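PDB 4DQN: putative branched-chain amino acid aminotransferase IlvE from Streptococcus mutans, which probably transfers the amino group of leucine, isoleucine or valine to 2-oxoglutarate, using pyridoxal 5'-phosphate, in branched-chain amino acid biosynthesis. Local coordinates for residues K20-Y25 with R112-Y117; F170-D175 with V299-D304; D276-F281 with H306-E311. All blocks are in the same frame, centred on the assembly; numbering follows the deposited sequence.

Contact 1. Residues K20-Y25 with R112-Y117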
# COMPACT_ATOMS: atom_id res chain seq x y z
N LYS A 20 0.45 18.40 16.68
CA LYS A 20 -0.89 18.86 16.33
C LYS A 20 -0.99 20.38 16.39
O LYS A 20 -1.12 20.96 17.46
CB LYS A 20 -1.92 18.23 17.27
CG LYS A 20 -3.37 18.54 16.90
CD LYS A 20 -4.31 17.92 17.93
CE LYS A 20 -5.65 18.64 17.94
NZ LYS A 20 -6.27 18.61 19.31
N LEU A 21 -0.94 21.02 15.22
CA LEU A 21 -0.99 22.48 15.14
C LEU A 21 -2.45 22.96 15.09
O LEU A 21 -3.35 22.17 14.82
CB LEU A 21 -0.19 22.98 13.92
CG LEU A 21 1.26 23.40 14.19
CD1 LEU A 21 2.00 22.34 14.97
CD2 LEU A 21 2.02 23.70 12.90
N PRO A 22 -2.69 24.25 15.39
CA PRO A 22 -4.09 24.72 15.44
C PRO A 22 -4.93 24.52 14.16
O PRO A 22 -6.10 24.17 14.30
CB PRO A 22 -3.96 26.21 15.74
CG PRO A 22 -2.66 26.33 16.47
CD PRO A 22 -1.76 25.29 15.85
N PHE A 23 -4.36 24.71 12.97
CA PHE A 23 -5.17 24.65 11.74
C PHE A 23 -4.60 23.72 10.68
O PHE A 23 -3.38 23.65 10.52
CB PHE A 23 -5.32 26.06 11.14
CG PHE A 23 -5.99 27.03 12.06
CD1 PHE A 23 -7.38 27.01 12.21
CD2 PHE A 23 -5.25 27.93 12.80
CE1 PHE A 23 -8.00 27.89 13.08
CE2 PHE A 23 -5.86 28.82 13.67
CZ PHE A 23 -7.24 28.79 13.81
N ARG A 24 -5.47 22.99 9.98
CA ARG A 24 -5.09 22.28 8.75
C ARG A 24 -6.06 22.68 7.69
O ARG A 24 -7.19 23.07 8.00
CB ARG A 24 -5.26 20.76 8.83
CG ARG A 24 -4.72 20.06 9.98
CD ARG A 24 -5.83 19.60 10.88
NE ARG A 24 -5.93 20.56 11.94
CZ ARG A 24 -5.02 20.71 12.89
NH1 ARG A 24 -3.94 19.92 12.94
NH2 ARG A 24 -5.22 21.63 13.80
N TYR A 25 -5.65 22.53 6.44
CA TYR A 25 -6.54 22.67 5.29
C TYR A 25 -7.20 21.33 4.98
O TYR A 25 -6.57 20.27 5.10
CB TYR A 25 -5.72 23.13 4.09
CG TYR A 25 -6.42 23.16 2.75
CD1 TYR A 25 -6.59 22.00 1.99
CD2 TYR A 25 -6.86 24.36 2.22
CE1 TYR A 25 -7.20 22.05 0.75
CE2 TYR A 25 -7.48 24.42 0.98
CZ TYR A 25 -7.64 23.26 0.25
OH TYR A 25 -8.24 23.34 -0.99
N ARG A 112 0.43 30.30 6.50
CA ARG A 112 -0.09 31.55 7.07
C ARG A 112 -0.89 31.31 8.35
O ARG A 112 -0.69 32.03 9.33
CB ARG A 112 -0.92 32.34 6.04
CG ARG A 112 -0.11 32.84 4.84
CD ARG A 112 -0.87 33.89 4.02
NE ARG A 112 -2.24 33.46 3.74
CZ ARG A 112 -2.67 33.03 2.56
NH1 ARG A 112 -1.83 32.97 1.54
NH2 ARG A 112 -3.94 32.66 2.40
N ALA A 113 -1.75 30.28 8.38
CA ALA A 113 -2.61 30.07 9.54
C ALA A 113 -1.81 29.63 10.76
O ALA A 113 -2.25 29.80 11.91
CB ALA A 113 -3.72 29.06 9.22
N ASN A 114 -0.63 29.06 10.51
CA ASN A 114 0.23 28.55 11.58
C ASN A 114 1.61 29.22 11.55
O ASN A 114 2.60 28.61 11.95
CB ASN A 114 0.44 27.03 11.41
CG ASN A 114 -0.84 26.24 11.54
OD1 ASN A 114 -1.36 26.06 12.64
ND2 ASN A 114 -1.36 25.75 10.41
N GLU A 115 1.67 30.48 11.12
CA GLU A 115 2.97 31.11 10.84
C GLU A 115 3.85 31.23 12.07
O GLU A 115 5.09 31.26 11.96
CB GLU A 115 2.81 32.48 10.15
CG GLU A 115 4.10 32.91 9.43
CD GLU A 115 3.92 34.03 8.41
OE1 GLU A 115 3.03 33.92 7.52
OE2 GLU A 115 4.68 35.02 8.48
N GLU A 116 3.24 31.28 13.24
CA GLU A 116 4.02 31.42 14.45
C GLU A 116 4.76 30.11 14.77
O GLU A 116 5.64 30.07 15.63
CB GLU A 116 3.14 31.90 15.61
CG GLU A 116 2.10 30.88 16.12
CD GLU A 116 0.85 30.72 15.23
OE1 GLU A 116 0.80 31.25 14.09
OE2 GLU A 116 -0.10 30.05 15.68
N TYR A 117 4.43 29.04 14.05
CA TYR A 117 5.15 27.77 14.23
C TYR A 117 6.29 27.58 13.22
O TYR A 117 7.04 26.60 13.31
CB TYR A 117 4.19 26.57 14.17
CG TYR A 117 3.25 26.50 15.34
CD1 TYR A 117 2.02 27.16 15.30
CD2 TYR A 117 3.58 25.79 16.48
CE1 TYR A 117 1.16 27.11 16.36
CE2 TYR A 117 2.71 25.73 17.55
CZ TYR A 117 1.50 26.40 17.48
OH TYR A 117 0.62 26.36 18.54
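Leu21 lies over one face of the Tyr117 ring, its CG 3.9 Å from the ring centroid and 14° off the normal, a CH-pi contact set toward the CG end of the ring. CD2 of Leu21 continues past the rim to Tyr117 CB. Pro22 meets the other end of the same tyrosine, with its CD 3.5 Å from Tyr117 CE1. Between these apolar contacts and Phe23 sits Asn114, the first residue to leave helical geometry after helix 100-113. Its CG stands beside its own backbone N (chi1 -63°), which turns the amide toward the backbone of Phe23. Asn114 ND2 donates to Phe23 O at 2.9 Å, with the acceptor close to the plane of the asparagine amide, though the donor is tilted from the plane of the Phe23 carbonyl. Asn114 OD1 takes a weak bond from Phe23 N at 3.3 Å. On the helix side, Phe23 CB rests 3.9 Å from Ala113 CB. Asn114 ND2 also donates to Val110 O in the last turn of the helix, while Leu21 and Tyr117 both reach Leu127 of strand 126-136. One asparagine amide thus reads both polar atoms of a single backbone residue, tying the helix end to the lead-in of strand 24-30 and giving the buried Asn114 amide partners.

Contact 2. Residues F170-D175 with V299-D304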
# COMPACT_ATOMS: atom_id res chain seq x y z
N PHE A 170 24.61 2.71 5.69
CA PHE A 170 23.40 2.12 5.14
C PHE A 170 23.65 0.69 4.71
O PHE A 170 24.80 0.32 4.45
CB PHE A 170 22.92 2.93 3.94
CG PHE A 170 22.41 4.29 4.32
CD1 PHE A 170 21.06 4.49 4.60
CD2 PHE A 170 23.28 5.36 4.43
CE1 PHE A 170 20.59 5.74 4.96
CE2 PHE A 170 22.82 6.61 4.79
CZ PHE A 170 21.47 6.81 5.05
N LEU A 171 22.58 -0.09 4.64
CA LEU A 171 22.66 -1.53 4.36
C LEU A 171 21.94 -1.90 3.06
O LEU A 171 20.77 -1.56 2.87
CB LEU A 171 22.05 -2.33 5.52
CG LEU A 171 21.80 -3.83 5.30
CD1 LEU A 171 23.14 -4.56 5.22
CD2 LEU A 171 20.91 -4.43 6.39
N ILE A 172 22.63 -2.59 2.15
CA ILE A 172 21.94 -3.21 1.02
C ILE A 172 21.50 -4.62 1.40
O ILE A 172 22.34 -5.48 1.69
CB ILE A 172 22.84 -3.29 -0.22
CG1 ILE A 172 23.25 -1.87 -0.65
CG2 ILE A 172 22.12 -4.00 -1.36
CD1 ILE A 172 24.26 -1.83 -1.79
N GLN A 173 20.19 -4.87 1.43
CA GLN A 173 19.66 -6.16 1.89
C GLN A 173 18.74 -6.72 0.81
O GLN A 173 17.57 -6.35 0.72
CB GLN A 173 18.91 -6.01 3.23
CG GLN A 173 18.44 -7.32 3.88
CD GLN A 173 19.59 -8.19 4.38
OE1 GLN A 173 20.65 -7.69 4.74
NE2 GLN A 173 19.38 -9.51 4.41
N ASP A 174 19.28 -7.65 0.02
CA ASP A 174 18.66 -8.05 -1.25
C ASP A 174 17.36 -8.87 -1.18
O ASP A 174 16.70 -9.05 -2.21
CB ASP A 174 19.69 -8.78 -2.14
CG ASP A 174 20.71 -7.83 -2.71
OD1 ASP A 174 20.32 -7.00 -3.55
OD2 ASP A 174 21.90 -7.91 -2.32
N ASP A 175 16.99 -9.34 0.00
CA ASP A 175 15.74 -10.10 0.13
C ASP A 175 14.50 -9.25 0.50
O ASP A 175 13.49 -9.79 0.98
CB ASP A 175 15.90 -11.29 1.09
CG ASP A 175 16.53 -10.90 2.42
OD1 ASP A 175 17.22 -9.86 2.47
OD2 ASP A 175 16.35 -11.65 3.40
N VAL A 299 28.57 1.84 3.00
CA VAL A 299 27.45 0.98 2.63
C VAL A 299 27.87 -0.48 2.83
O VAL A 299 28.93 -0.89 2.35
CB VAL A 299 27.01 1.22 1.17
CG1 VAL A 299 25.99 0.17 0.75
CG2 VAL A 299 26.39 2.61 1.03
N GLN A 300 27.07 -1.23 3.59
CA GLN A 300 27.28 -2.66 3.79
C GLN A 300 26.55 -3.46 2.71
O GLN A 300 25.35 -3.24 2.47
CB GLN A 300 26.75 -3.07 5.17
CG GLN A 300 27.02 -4.53 5.58
CD GLN A 300 28.46 -4.76 6.01
OE1 GLN A 300 29.04 -3.93 6.70
NE2 GLN A 300 29.03 -5.90 5.62
N HIS A 301 27.26 -4.37 2.07
CA HIS A 301 26.64 -5.26 1.09
C HIS A 301 27.27 -6.65 1.17
O HIS A 301 28.41 -6.85 0.76
CB HIS A 301 26.81 -4.70 -0.32
CG HIS A 301 25.94 -5.38 -1.33
ND1 HIS A 301 26.20 -5.33 -2.68
CD2 HIS A 301 24.81 -6.10 -1.18
CE1 HIS A 301 25.27 -6.01 -3.33
NE2 HIS A 301 24.40 -6.48 -2.44
N GLY A 302 26.51 -7.62 1.69
CA GLY A 302 27.08 -8.93 1.97
C GLY A 302 28.19 -8.76 3.00
O GLY A 302 27.98 -8.04 4.00
N ASP A 303 29.35 -9.36 2.74
CA ASP A 303 30.53 -9.23 3.62
C ASP A 303 31.14 -7.84 3.58
O ASP A 303 31.86 -7.44 4.50
CB ASP A 303 31.64 -10.19 3.17
CG ASP A 303 31.32 -11.64 3.44
OD1 ASP A 303 30.31 -11.91 4.11
OD2 ASP A 303 32.09 -12.52 3.01
N ASP A 304 30.90 -7.10 2.50
CA ASP A 304 31.72 -5.93 2.24
C ASP A 304 31.13 -4.64 2.79
O ASP A 304 29.92 -4.41 2.73
CB ASP A 304 32.01 -5.80 0.74
CG ASP A 304 32.62 -7.07 0.17
OD1 ASP A 304 33.52 -7.65 0.82
OD2 ASP A 304 32.19 -7.50 -0.93
O HOH W 1 23.51 -7.59 2.18
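Ile172 fits against His301 and Val299 where strands 168-172 and 292-301 run parallel as neighbours in the mixed sheet. Its two branches divide the work. CG2 comes over the imidazole at 3.4 Å from His301 CD2; CG1, beside the backbone N (chi1 -61°), carries CD1 over the same ring, 4.2 Å from its centroid, and to 3.7 Å from Val299 CG1. His301 extends its ring from the strand, bringing NE2 within 2.9 Å of Asp174 OD2. That bond lies in the imidazole plane and uses the syn lone pair of the carboxylate oxygen. Asp174 OD1 is hydrogen-bonded to His219 ND1. Gln300, on the other side of the sheet, packs its CG against Leu171 CD1, then bends at chi2 (77°) so that NE2 reaches Gly302 O in the type II' turn. Backbone bonds from Gln300 N to Phe170 O and from Ile172 N to Gln300 O, the latter 2.8 Å, join the strands, and a water bridges Ile172 O and Gly302 N beyond them. With one carboxylate shared by two histidines, the aspartate would probably stay ionised and fix the imidazole's rotation, and its negative charge could favour protonation of His301.

Contact 3. Residues D276-F281 with H306-E311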
# COMPACT_ATOMS: atom_id res chain seq x y z
N ASP A 276 28.30 -3.01 -8.31
CA ASP A 276 29.62 -3.62 -8.45
C ASP A 276 30.67 -2.58 -8.80
O ASP A 276 31.85 -2.90 -8.91
CB ASP A 276 29.60 -4.72 -9.50
CG ASP A 276 28.63 -5.83 -9.16
OD1 ASP A 276 28.91 -6.60 -8.22
OD2 ASP A 276 27.57 -5.92 -9.83
N GLU A 277 30.23 -1.33 -8.97
CA GLU A 277 31.13 -0.23 -9.36
C GLU A 277 31.12 0.90 -8.33
O GLU A 277 31.21 2.07 -8.70
CB GLU A 277 30.72 0.32 -10.74
CG GLU A 277 29.33 0.99 -10.76
CD GLU A 277 28.95 1.63 -12.09
OE1 GLU A 277 29.62 1.33 -13.12
OE2 GLU A 277 27.97 2.43 -12.09
N LEU A 278 31.02 0.58 -7.04
CA LEU A 278 30.93 1.63 -6.01
C LEU A 278 32.19 2.50 -5.92
O LEU A 278 32.10 3.67 -5.53
CB LEU A 278 30.57 1.04 -4.64
CG LEU A 278 29.19 0.38 -4.53
CD1 LEU A 278 28.94 -0.13 -3.13
CD2 LEU A 278 28.11 1.35 -4.93
N ASP A 279 33.34 1.95 -6.29
CA ASP A 279 34.59 2.71 -6.31
C ASP A 279 34.56 3.85 -7.34
O ASP A 279 35.45 4.70 -7.36
CB ASP A 279 35.78 1.78 -6.58
CG ASP A 279 35.41 0.62 -7.49
OD1 ASP A 279 35.30 0.84 -8.72
OD2 ASP A 279 35.21 -0.51 -6.98
N LYS A 280 33.54 3.85 -8.20
CA LYS A 280 33.34 4.92 -9.18
C LYS A 280 33.07 6.26 -8.47
O LYS A 280 33.25 7.33 -9.05
CB LYS A 280 32.14 4.57 -10.08
CG LYS A 280 31.90 5.47 -11.28
CD LYS A 280 30.63 5.08 -12.05
CE LYS A 280 30.45 5.98 -13.27
NZ LYS A 280 29.25 5.67 -14.08
N PHE A 281 32.67 6.18 -7.21
CA PHE A 281 32.23 7.38 -6.48
C PHE A 281 33.13 7.79 -5.33
O PHE A 281 33.39 7.02 -4.40
CB PHE A 281 30.78 7.21 -6.02
CG PHE A 281 29.83 6.98 -7.15
CD1 PHE A 281 29.64 7.96 -8.11
CD2 PHE A 281 29.15 5.77 -7.28
CE1 PHE A 281 28.78 7.77 -9.17
CE2 PHE A 281 28.29 5.56 -8.34
CZ PHE A 281 28.10 6.57 -9.30
N HIS A 306 31.69 -0.70 2.17
CA HIS A 306 32.36 0.20 1.24
C HIS A 306 32.27 1.65 1.70
O HIS A 306 31.16 2.19 1.86
CB HIS A 306 31.75 0.08 -0.16
CG HIS A 306 32.51 0.84 -1.20
ND1 HIS A 306 33.43 0.23 -2.04
CD2 HIS A 306 32.52 2.15 -1.53
CE1 HIS A 306 33.96 1.14 -2.84
NE2 HIS A 306 33.43 2.31 -2.55
N VAL A 307 33.42 2.27 1.91
CA VAL A 307 33.47 3.66 2.36
C VAL A 307 33.86 4.54 1.18
O VAL A 307 34.91 4.34 0.57
CB VAL A 307 34.45 3.86 3.54
CG1 VAL A 307 34.63 5.34 3.86
CG2 VAL A 307 33.94 3.14 4.77
N PHE A 308 32.99 5.48 0.84
CA PHE A 308 33.25 6.36 -0.30
C PHE A 308 34.30 7.41 0.04
O PHE A 308 35.32 7.53 -0.63
CB PHE A 308 31.96 7.03 -0.77
CG PHE A 308 30.90 6.06 -1.19
CD1 PHE A 308 30.86 5.59 -2.50
CD2 PHE A 308 29.96 5.60 -0.28
CE1 PHE A 308 29.90 4.69 -2.89
CE2 PHE A 308 28.98 4.68 -0.67
CZ PHE A 308 28.95 4.23 -1.98
N TYR A 309 34.02 8.18 1.09
CA TYR A 309 34.87 9.31 1.43
C TYR A 309 35.43 9.15 2.82
O TYR A 309 36.65 9.11 3.01
CB TYR A 309 34.07 10.62 1.31
CG TYR A 309 34.93 11.84 1.57
CD1 TYR A 309 34.92 12.47 2.80
CD2 TYR A 309 35.78 12.32 0.59
CE1 TYR A 309 35.71 13.56 3.05
CE2 TYR A 309 36.58 13.43 0.83
CZ TYR A 309 36.53 14.04 2.06
OH TYR A 309 37.31 15.14 2.32
N SER A 310 34.54 9.06 3.80
CA SER A 310 34.93 8.90 5.20
C SER A 310 33.75 8.44 6.03
O SER A 310 32.59 8.69 5.66
CB SER A 310 35.45 10.22 5.76
OG SER A 310 35.62 10.11 7.16
N GLU A 311 34.02 7.78 7.14
CA GLU A 311 32.95 7.35 8.03
C GLU A 311 32.57 8.45 8.99
O GLU A 311 31.50 8.40 9.61
CB GLU A 311 33.37 6.11 8.83
CG GLU A 311 33.38 4.83 8.03
CD GLU A 311 33.78 3.64 8.87
OE1 GLU A 311 32.98 3.24 9.74
OE2 GLU A 311 34.89 3.12 8.65
O HOH W 2 34.48 4.59 -3.64
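Leu278 packs on His306 at the margin of the mixed sheet, where a short 3-10 turn around Asp279 and Lys280 leads into strand 281-288 and faces the end of strand 304-307, the second arm of a beta hairpin with 292-301. The tight part is the imidazole. Leu278 CB stands almost squarely above its centre, 3.7 Å from the centroid and 5° off the normal, a CH-pi contact. CG of His306 is anti to the backbone N (chi1 -172°), and this extends the ring toward the turn. Leu278 CD1 reaches back along the ring to His306 CB. Phe308 lies alongside: CD2 of His306 sits over one face of its ring, toward the rim, and Phe308 CE1 is 4.1 Å from Leu278 CB. Phe308 CD1 lies 3.9 Å from Phe281 CB, with Phe281 O at the ring edge, near its plane. Farther in, Phe308 touches Ile296 of the hairpin and Ala284 of strand 281-288.

The other side is looser and polar. Asp279 directs its CB away from strand 304-307, and its backbone N merely skirts His306 CE1 at 3.6 Å. Its carboxylate is exposed, with OD2 5.3 Å from His306 ND1, too far for a direct bond but near enough that it might modestly favour a protonated imidazole. No direct hydrogen bond joins the two segments. A water takes that role instead, donating to Leu278 O and Phe281 O, with the bond to Leu278 O the longer at 3.2 Å. Leu278 O also accepts the 3-10 bond from Phe281 N, so the water is its second partner. In the plane of the imidazole, the same water hydrogen-bonds to His306 NE2 at 2.7 Å.

Contacts 2 and 3 share the mixed sheet, their centres about 13 Å apart; contact 1 lies on the opposite side of the chain's centre, about 41 Å and 43 Å from their centres, by the antiparallel sheet that contains strand 24-30. Contact 1 closes along the chain before either of the others opens. Contacts 2 and 3 alternate their segments and meet through a probable backbone hydrogen bond, Val299 O to His306 N at 2.8 Å, and packing of Val299 CG2 on Phe308 CE2. Contact 2 joins two strands within the mixed sheet; contact 3 lies where hairpin strand 304-307 ends. The two sheets of this class-IV aminotransferase thus each have their own contacts, with no touch between contact 1 and the others.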